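Local coordinates for protein nisin leader peptide-processing serine protease NisP (Lactococcus lactis subsp. lactis, PDB 4MZD) that removes the leader peptide from the precursor of the lantibiotic nisin, probably as a subtilisin-like serine endopeptidase, at residues G115-F127 with P132-K144. Residues are numbered along the deposited sequence; the frame is centred on the assembly and turned at random.
Sequences GNYFKNLVPKGGF and PDETGNPSDIVDK
The Asn120 side chain lies over the turn Asn137-Asp140 and ties the end of strand 117-120 to the loop that leads on to helix 147-156 in this subtilisin-like protease domain; that helix begins at His147, the predicted histidine of the charge-relay system. With CG anti to the backbone N (chi1 177°), the amide is laid against the type I turn: Asn120 ND2 donates to Asn137 O at 2.9 Å, the acceptor lying almost exactly in the amide plane. Asp140 N reaches the same oxygen from the opposite face of its carbonyl plane. OD1 of Asn120 closes an Asx turn by accepting from Val122 N, so the amide has a donor bond at one end and an acceptor bond at the other, which sets its orientation. The backbone joins in, Asn120 N bonding Pro138 O at 2.8 Å.

Beside this, the Phe118 ring presents its edge to Ser139, Phe118 CE1 standing 4.0 Å from Ser139 CA, while the bent Lys119 chain brings CD against Pro138 CB. Farther along, the type II turn Pro123-Gly126 docks through Gly125 N to Glu134 O at 2.9 Å. The Glu134 side chain bends at chi2 (-65°) and crosses that of Val122 at about a right angle; its carboxylate pairs with Lys144 through OE2 and with Arg174 of the adjacent strand 169-174 through OE1. One water stitches the two segments together, accepting from Asn120 ND2 and Gly136 N and donating to Val122 O and, at 2.7 Å, to Glu134 OE1.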
loop_
_atom_site.group_PDB
_atom_site.type_symbol
_atom_site.label_atom_id
_atom_site.label_comp_id
_atom_site.label_asym_id
_atom_site.label_seq_id
_atom_site.Cartn_x
_atom_site.Cartn_y
_atom_site.Cartn_z
ATOM N N GLY A 115 -6.734 -7.555 -15.132
ATOM C CA GLY A 115 -5.826 -8.211 -16.044
ATOM C C GLY A 115 -5.992 -9.717 -16.017
ATOM O O GLY A 115 -6.895 -10.258 -15.374
ATOM N N ASN A 116 -5.100 -10.402 -16.714
ATOM C CA ASN A 116 -5.234 -11.833 -16.907
ATOM C C ASN A 116 -4.384 -12.660 -15.955
ATOM O O ASN A 116 -4.373 -13.885 -16.045
ATOM C CB ASN A 116 -4.881 -12.191 -18.348
ATOM C CG ASN A 116 -5.849 -11.599 -19.347
ATOM O OD1 ASN A 116 -6.996 -11.307 -19.019
ATOM N ND2 ASN A 116 -5.394 -11.428 -20.576
ATOM N N TYR A 117 -3.681 -12.000 -15.043
ATOM C CA TYR A 117 -2.768 -12.700 -14.148
ATOM C C TYR A 117 -3.225 -12.587 -12.702
ATOM O O TYR A 117 -3.654 -11.525 -12.254
ATOM C CB TYR A 117 -1.345 -12.158 -14.298
ATOM C CG TYR A 117 -0.798 -12.330 -15.689
ATOM C CD1 TYR A 117 -0.082 -13.461 -16.038
ATOM C CD2 TYR A 117 -1.014 -11.365 -16.661
ATOM C CE1 TYR A 117 0.409 -13.625 -17.321
ATOM C CE2 TYR A 117 -0.530 -11.519 -17.945
ATOM C CZ TYR A 117 0.179 -12.647 -18.270
ATOM O OH TYR A 117 0.663 -12.787 -19.552
ATOM N N PHE A 118 -3.112 -13.683 -11.963
ATOM C CA PHE A 118 -3.584 -13.696 -10.585
ATOM C C PHE A 118 -3.055 -14.930 -9.893
ATOM O O PHE A 118 -2.724 -15.926 -10.536
ATOM C CB PHE A 118 -5.116 -13.708 -10.535
ATOM C CG PHE A 118 -5.732 -14.846 -11.307
ATOM C CD1 PHE A 118 -5.975 -16.076 -10.702
ATOM C CD2 PHE A 118 -6.040 -14.695 -12.651
ATOM C CE1 PHE A 118 -6.522 -17.125 -11.425
ATOM C CE2 PHE A 118 -6.594 -15.737 -13.372
ATOM C CZ PHE A 118 -6.832 -16.951 -12.759
ATOM N N LYS A 119 -2.987 -14.871 -8.574
ATOM C CA LYS A 119 -2.632 -16.043 -7.799
ATOM C C LYS A 119 -3.044 -15.847 -6.355
ATOM O O LYS A 119 -2.901 -14.763 -5.797
ATOM C CB LYS A 119 -1.128 -16.301 -7.855
ATOM C CG LYS A 119 -0.738 -17.699 -7.402
ATOM C CD LYS A 119 -1.083 -18.744 -8.458
ATOM C CE LYS A 119 -0.305 -18.532 -9.747
ATOM N NZ LYS A 119 -0.635 -19.563 -10.780
ATOM N N ASN A 120 -3.543 -16.923 -5.761
ATOM C CA ASN A 120 -3.764 -16.994 -4.325
ATOM C C ASN A 120 -2.554 -17.634 -3.655
ATOM O O ASN A 120 -2.209 -18.781 -3.966
ATOM C CB ASN A 120 -5.011 -17.818 -4.040
ATOM C CG ASN A 120 -5.256 -18.001 -2.564
ATOM O OD1 ASN A 120 -4.893 -17.149 -1.748
ATOM N ND2 ASN A 120 -5.882 -19.115 -2.206
ATOM N N LEU A 121 -1.914 -16.886 -2.757
ATOM C CA LEU A 121 -0.746 -17.374 -2.023
ATOM C C LEU A 121 -1.099 -17.788 -0.594
ATOM O O LEU A 121 -0.228 -18.214 0.160
ATOM C CB LEU A 121 0.372 -16.320 -1.990
ATOM C CG LEU A 121 1.034 -15.881 -3.302
ATOM C CD1 LEU A 121 1.465 -17.084 -4.120
ATOM C CD2 LEU A 121 0.141 -14.950 -4.136
ATOM N N VAL A 122 -2.364 -17.659 -0.208
ATOM C CA VAL A 122 -2.774 -18.042 1.140
ATOM C C VAL A 122 -2.880 -19.567 1.207
ATOM O O VAL A 122 -3.635 -20.170 0.450
ATOM C CB VAL A 122 -4.124 -17.409 1.528
ATOM C CG1 VAL A 122 -4.531 -17.857 2.925
ATOM C CG2 VAL A 122 -4.052 -15.891 1.439
ATOM N N PRO A 123 -2.106 -20.207 2.100
ATOM C CA PRO A 123 -2.140 -21.671 2.143
ATOM C C PRO A 123 -3.433 -22.186 2.744
ATOM O O PRO A 123 -4.174 -21.434 3.373
ATOM C CB PRO A 123 -0.971 -22.017 3.067
ATOM C CG PRO A 123 -0.861 -20.837 3.966
ATOM C CD PRO A 123 -1.175 -19.647 3.093
ATOM N N LYS A 124 -3.688 -23.476 2.567
ATOM C CA LYS A 124 -4.809 -24.114 3.234
ATOM C C LYS A 124 -4.721 -23.856 4.737
ATOM O O LYS A 124 -3.653 -23.988 5.341
ATOM C CB LYS A 124 -4.806 -25.615 2.959
ATOM C CG LYS A 124 -6.010 -26.338 3.531
ATOM C CD LYS A 124 -6.010 -27.800 3.145
ATOM C CE LYS A 124 -7.265 -28.492 3.646
ATOM N NZ LYS A 124 -7.251 -29.941 3.320
ATOM N N GLY A 125 -5.841 -23.464 5.332
ATOM C CA GLY A 125 -5.866 -23.140 6.746
ATOM C C GLY A 125 -5.522 -21.695 7.060
ATOM O O GLY A 125 -5.649 -21.268 8.206
ATOM N N GLY A 126 -5.078 -20.940 6.056
ATOM C CA GLY A 126 -4.766 -19.534 6.253
ATOM C C GLY A 126 -3.650 -19.296 7.258
ATOM O O GLY A 126 -2.663 -20.034 7.303
ATOM N N PHE A 127 -3.807 -18.258 8.070
ATOM C CA PHE A 127 -2.770 -17.850 9.009
ATOM C C PHE A 127 -2.653 -18.870 10.137
ATOM O O PHE A 127 -3.534 -18.950 10.992
ATOM C CB PHE A 127 -3.100 -16.465 9.567
ATOM C CG PHE A 127 -2.044 -15.903 10.468
ATOM C CD1 PHE A 127 -0.930 -15.260 9.943
ATOM C CD2 PHE A 127 -2.171 -15.996 11.846
ATOM C CE1 PHE A 127 0.041 -14.727 10.776
ATOM C CE2 PHE A 127 -1.205 -15.465 12.684
ATOM C CZ PHE A 127 -0.096 -14.830 12.148
ATOM N N PRO A 132 -9.958 -22.325 8.739
ATOM C CA PRO A 132 -10.349 -23.572 8.077
ATOM C C PRO A 132 -11.052 -23.335 6.739
ATOM O O PRO A 132 -11.096 -24.246 5.915
ATOM C CB PRO A 132 -11.302 -24.224 9.088
ATOM C CG PRO A 132 -11.747 -23.116 9.984
ATOM C CD PRO A 132 -10.584 -22.182 10.065
ATOM N N ASP A 133 -11.580 -22.134 6.526
ATOM C CA ASP A 133 -12.249 -21.810 5.268
ATOM C C ASP A 133 -11.273 -21.622 4.101
ATOM O O ASP A 133 -11.652 -21.758 2.939
ATOM C CB ASP A 133 -13.136 -20.571 5.425
ATOM C CG ASP A 133 -14.413 -20.861 6.192
ATOM O OD1 ASP A 133 -14.835 -22.037 6.222
ATOM O OD2 ASP A 133 -15.000 -19.912 6.757
ATOM N N GLU A 134 -10.018 -21.311 4.408
ATOM C CA GLU A 134 -9.007 -21.131 3.367
ATOM C C GLU A 134 -8.583 -22.469 2.772
ATOM O O GLU A 134 -8.102 -23.355 3.485
ATOM C CB GLU A 134 -7.795 -20.380 3.913
ATOM C CG GLU A 134 -8.091 -18.936 4.225
ATOM C CD GLU A 134 -8.432 -18.139 2.983
ATOM O OE1 GLU A 134 -7.910 -18.472 1.898
ATOM O OE2 GLU A 134 -9.234 -17.195 3.090
ATOM N N THR A 135 -8.744 -22.594 1.457
ATOM C CA THR A 135 -8.562 -23.867 0.768
ATOM C C THR A 135 -7.162 -24.079 0.192
ATOM O O THR A 135 -6.768 -25.213 -0.079
ATOM C CB THR A 135 -9.556 -23.996 -0.399
ATOM O OG1 THR A 135 -9.276 -22.974 -1.361
ATOM C CG2 THR A 135 -10.989 -23.841 0.093
ATOM N N GLY A 136 -6.414 -22.998 -0.009
ATOM C CA GLY A 136 -5.145 -23.091 -0.707
ATOM C C GLY A 136 -5.286 -23.160 -2.222
ATOM O O GLY A 136 -4.298 -23.303 -2.938
ATOM N N ASN A 137 -6.511 -23.055 -2.721
ATOM C CA ASN A 137 -6.737 -23.083 -4.163
ATOM C C ASN A 137 -6.042 -21.887 -4.815
ATOM O O ASN A 137 -6.355 -20.751 -4.494
ATOM C CB ASN A 137 -8.235 -23.046 -4.448
ATOM C CG ASN A 137 -8.559 -23.225 -5.920
ATOM O OD1 ASN A 137 -7.848 -22.738 -6.795
ATOM N ND2 ASN A 137 -9.643 -23.930 -6.199
ATOM N N PRO A 138 -5.095 -22.131 -5.736
ATOM C CA PRO A 138 -4.316 -21.009 -6.273
ATOM C C PRO A 138 -5.124 -20.026 -7.111
ATOM O O PRO A 138 -4.620 -18.944 -7.400
ATOM C CB PRO A 138 -3.261 -21.698 -7.145
ATOM C CG PRO A 138 -3.850 -23.015 -7.479
ATOM C CD PRO A 138 -4.616 -23.422 -6.257
ATOM N N SER A 139 -6.344 -20.391 -7.498
ATOM C CA SER A 139 -7.170 -19.516 -8.324
ATOM C C SER A 139 -8.191 -18.702 -7.536
ATOM O O SER A 139 -8.946 -17.925 -8.129
ATOM C CB SER A 139 -7.891 -20.325 -9.403
ATOM O OG SER A 139 -6.963 -20.995 -10.227
ATOM N N ASP A 140 -8.216 -18.872 -6.215
ATOM C CA ASP A 140 -9.211 -18.211 -5.370
ATOM C C ASP A 140 -8.684 -16.870 -4.880
ATOM O O ASP A 140 -7.973 -16.804 -3.876
ATOM C CB ASP A 140 -9.552 -19.107 -4.177
ATOM C CG ASP A 140 -10.623 -18.514 -3.278
ATOM O OD1 ASP A 140 -11.006 -17.341 -3.478
ATOM O OD2 ASP A 140 -11.074 -19.226 -2.355
ATOM N N ILE A 141 -9.033 -15.808 -5.605
ATOM C CA ILE A 141 -8.571 -14.468 -5.257
ATOM C C ILE A 141 -9.700 -13.559 -4.772
ATOM O O ILE A 141 -9.550 -12.342 -4.711
ATOM C CB ILE A 141 -7.743 -13.822 -6.401
ATOM C CG1 ILE A 141 -8.473 -13.911 -7.746
ATOM C CG2 ILE A 141 -6.372 -14.495 -6.500
ATOM C CD1 ILE A 141 -9.714 -13.049 -7.846
ATOM N N VAL A 142 -10.819 -14.165 -4.395
ATOM C CA VAL A 142 -11.957 -13.412 -3.885
ATOM C C VAL A 142 -11.594 -12.687 -2.583
ATOM O O VAL A 142 -10.943 -13.253 -1.706
ATOM C CB VAL A 142 -13.165 -14.346 -3.668
ATOM C CG1 VAL A 142 -14.294 -13.625 -2.954
ATOM C CG2 VAL A 142 -13.630 -14.920 -5.008
ATOM N N ASP A 143 -12.025 -11.437 -2.471
ATOM C CA ASP A 143 -11.712 -10.598 -1.322
ATOM C C ASP A 143 -12.739 -10.827 -0.218
ATOM O O ASP A 143 -13.893 -10.399 -0.332
ATOM C CB ASP A 143 -11.718 -9.136 -1.766
ATOM C CG ASP A 143 -11.369 -8.174 -0.657
ATOM O OD1 ASP A 143 -10.940 -8.614 0.436
ATOM O OD2 ASP A 143 -11.513 -6.958 -0.892
ATOM N N LYS A 144 -12.311 -11.497 0.850
ATOM C CA LYS A 144 -13.180 -11.779 1.990
ATOM C C LYS A 144 -13.204 -10.629 3.003
ATOM O O LYS A 144 -14.044 -10.604 3.901
ATOM C CB LYS A 144 -12.717 -13.052 2.709
ATOM C CG LYS A 144 -12.734 -14.331 1.879
ATOM C CD LYS A 144 -12.299 -15.515 2.748
ATOM C CE LYS A 144 -12.460 -16.863 2.047
ATOM N NZ LYS A 144 -11.249 -17.286 1.278
HETATM O O HOH W 1 -6.404 -20.272 0.535
#